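Local coordinates for protein DNA-directed RNA polymerase subunit Rpo11 (PDB 1XPP) that is a small subunit of the archaeal RNA polymerase, the enzyme that transcribes DNA into RNA, and probably helps assemble it through its dimerisation domain, at residues D49-Y54 with I65-K70. Residues are numbered along the deposited sequence; the frame is centred on the assembly and turned at random.
Sequences DEARYY and IYVRVK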
# COMPACT_ATOMS: atom_id res chain seq x y z
N ASP D 49 27.75 -0.01 -11.02
CA ASP D 49 28.38 1.29 -11.17
C ASP D 49 27.82 2.28 -10.15
O ASP D 49 28.56 2.98 -9.46
CB ASP D 49 28.09 1.76 -12.60
CG ASP D 49 29.22 2.48 -13.24
OD1 ASP D 49 29.55 3.59 -12.78
OD2 ASP D 49 29.72 1.96 -14.26
N GLU D 50 26.49 2.34 -10.04
CA GLU D 50 25.85 3.18 -9.05
C GLU D 50 24.56 2.52 -8.61
O GLU D 50 23.91 1.87 -9.40
CB GLU D 50 25.53 4.57 -9.63
CG GLU D 50 26.49 5.68 -9.16
CD GLU D 50 26.28 6.98 -9.89
OE1 GLU D 50 27.28 7.57 -10.37
OE2 GLU D 50 25.10 7.40 -10.01
N ALA D 51 24.23 2.72 -7.35
CA ALA D 51 22.93 2.29 -6.84
C ALA D 51 22.53 3.28 -5.78
O ALA D 51 23.29 3.55 -4.84
CB ALA D 51 22.99 0.90 -6.27
N ARG D 52 21.32 3.81 -5.93
CA ARG D 52 20.85 4.88 -5.07
C ARG D 52 19.41 4.64 -4.69
O ARG D 52 18.62 4.16 -5.51
CB ARG D 52 20.90 6.20 -5.82
CG ARG D 52 22.25 6.56 -6.42
CD ARG D 52 23.12 7.28 -5.40
NE ARG D 52 22.37 8.37 -4.77
CZ ARG D 52 22.90 9.32 -4.01
NH1 ARG D 52 24.21 9.34 -3.78
NH2 ARG D 52 22.11 10.26 -3.50
N TYR D 53 19.06 4.99 -3.47
CA TYR D 53 17.65 5.13 -3.13
C TYR D 53 17.31 6.58 -3.00
O TYR D 53 18.17 7.41 -2.61
CB TYR D 53 17.29 4.40 -1.83
CG TYR D 53 18.08 4.83 -0.62
CD1 TYR D 53 17.69 5.95 0.14
CD2 TYR D 53 19.20 4.11 -0.21
CE1 TYR D 53 18.43 6.34 1.27
CE2 TYR D 53 19.92 4.47 0.91
CZ TYR D 53 19.53 5.59 1.64
OH TYR D 53 20.28 5.93 2.75
N TYR D 54 16.04 6.88 -3.26
CA TYR D 54 15.49 8.22 -3.10
C TYR D 54 14.24 8.08 -2.28
O TYR D 54 13.23 7.52 -2.73
CB TYR D 54 15.19 8.87 -4.44
CG TYR D 54 16.38 8.86 -5.37
CD1 TYR D 54 16.60 7.78 -6.25
CD2 TYR D 54 17.30 9.90 -5.35
CE1 TYR D 54 17.70 7.79 -7.13
CE2 TYR D 54 18.39 9.90 -6.20
CZ TYR D 54 18.58 8.85 -7.08
OH TYR D 54 19.68 8.93 -7.90
N ILE D 65 14.31 3.59 -6.61
CA ILE D 65 15.69 3.15 -6.64
C ILE D 65 16.21 3.20 -8.07
O ILE D 65 15.46 2.98 -9.02
CB ILE D 65 15.90 1.73 -6.00
CG1 ILE D 65 15.17 0.64 -6.78
CG2 ILE D 65 15.48 1.72 -4.55
CD1 ILE D 65 15.66 -0.77 -6.45
N TYR D 66 17.50 3.54 -8.20
CA TYR D 66 18.18 3.68 -9.47
C TYR D 66 19.45 2.82 -9.42
O TYR D 66 20.22 2.88 -8.46
CB TYR D 66 18.62 5.13 -9.64
CG TYR D 66 19.60 5.36 -10.77
CD1 TYR D 66 19.24 5.10 -12.10
CD2 TYR D 66 20.88 5.78 -10.50
CE1 TYR D 66 20.15 5.32 -13.13
CE2 TYR D 66 21.79 6.00 -11.52
CZ TYR D 66 21.41 5.77 -12.82
OH TYR D 66 22.34 5.97 -13.82
N VAL D 67 19.66 2.03 -10.47
CA VAL D 67 20.82 1.16 -10.54
C VAL D 67 21.44 1.31 -11.92
O VAL D 67 20.73 1.21 -12.92
CB VAL D 67 20.42 -0.34 -10.32
CG1 VAL D 67 21.64 -1.25 -10.39
CG2 VAL D 67 19.71 -0.54 -8.97
N ARG D 68 22.74 1.55 -11.95
CA ARG D 68 23.50 1.50 -13.20
C ARG D 68 24.63 0.48 -13.07
O ARG D 68 25.34 0.47 -12.09
CB ARG D 68 24.08 2.87 -13.56
CG ARG D 68 24.89 2.87 -14.88
CD ARG D 68 25.31 4.30 -15.28
NE ARG D 68 25.73 5.09 -14.14
CZ ARG D 68 27.00 5.33 -13.80
NH1 ARG D 68 27.99 4.85 -14.53
NH2 ARG D 68 27.27 6.07 -12.73
N VAL D 69 24.79 -0.34 -14.10
CA VAL D 69 25.79 -1.41 -14.11
C VAL D 69 26.98 -1.11 -15.06
O VAL D 69 26.80 -0.41 -16.07
CB VAL D 69 25.12 -2.78 -14.46
CG1 VAL D 69 24.09 -3.18 -13.35
CG2 VAL D 69 24.44 -2.76 -15.80
N LYS D 70 28.16 -1.61 -14.70
CA LYS D 70 29.32 -1.66 -15.64
C LYS D 70 29.13 -2.77 -16.69
O LYS D 70 29.60 -2.65 -17.82
CB LYS D 70 30.64 -1.97 -14.95
CG LYS D 70 30.95 -1.26 -13.66
CD LYS D 70 32.07 -2.00 -12.91
CE LYS D 70 32.43 -1.31 -11.62
NZ LYS D 70 32.98 -2.27 -10.62
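Arg68 pairs with two consecutive acids, Asp49 and Glu50, across a beta hairpin of the Rpb3/Rpb11 dimerisation domain. Its NH1 makes a salt bridge to Asp49 OD1 at 2.7 Å. Its NH2 makes a second one to Glu50 OE1 at 2.8 Å, with OE1 at the edge of the guanidinium. The two carboxylates are turned differently: that of Glu50 stands 86° from the guanidinium plane, that of Asp49 43°. Asp49 CB lies over one guanidinium face. The Arg68 chain starts with CG anti to the backbone N and bends at chi3 (40°), which swings the group toward the acids. A leucine in its place would probably leave both carboxylates without their shared positive partner.

A classic beta bulge sets Asp49 and Glu50 both opposite Arg68. Asp49 N and Glu50 N both donate to Arg68 O, at 2.7 Å for Asp49 N. Arg68 N returns a bond to Glu50 O. Further along, Arg52 and Tyr66 form a second hydrogen-bonded pair, each N bonded to the other's O.

Tyr66 stands on the same face as Arg68, and the Tyr54 ring runs alongside it. The Tyr54 edge meets Tyr66 CB, with CE1 3.8 Å from it. Ala51, Tyr53, Ile65 and Val67 take the other face, where helix 32-42 packs on Ala51, Tyr53 and Ile65, and helix 74-105 on Val67. Strand 22-28 pairs with the far side of 65-69. Beyond the bulge, Lys70 NZ bonds to Asp46 O, while Lys70 CG passes 3.5 Å from Asp49 OD2.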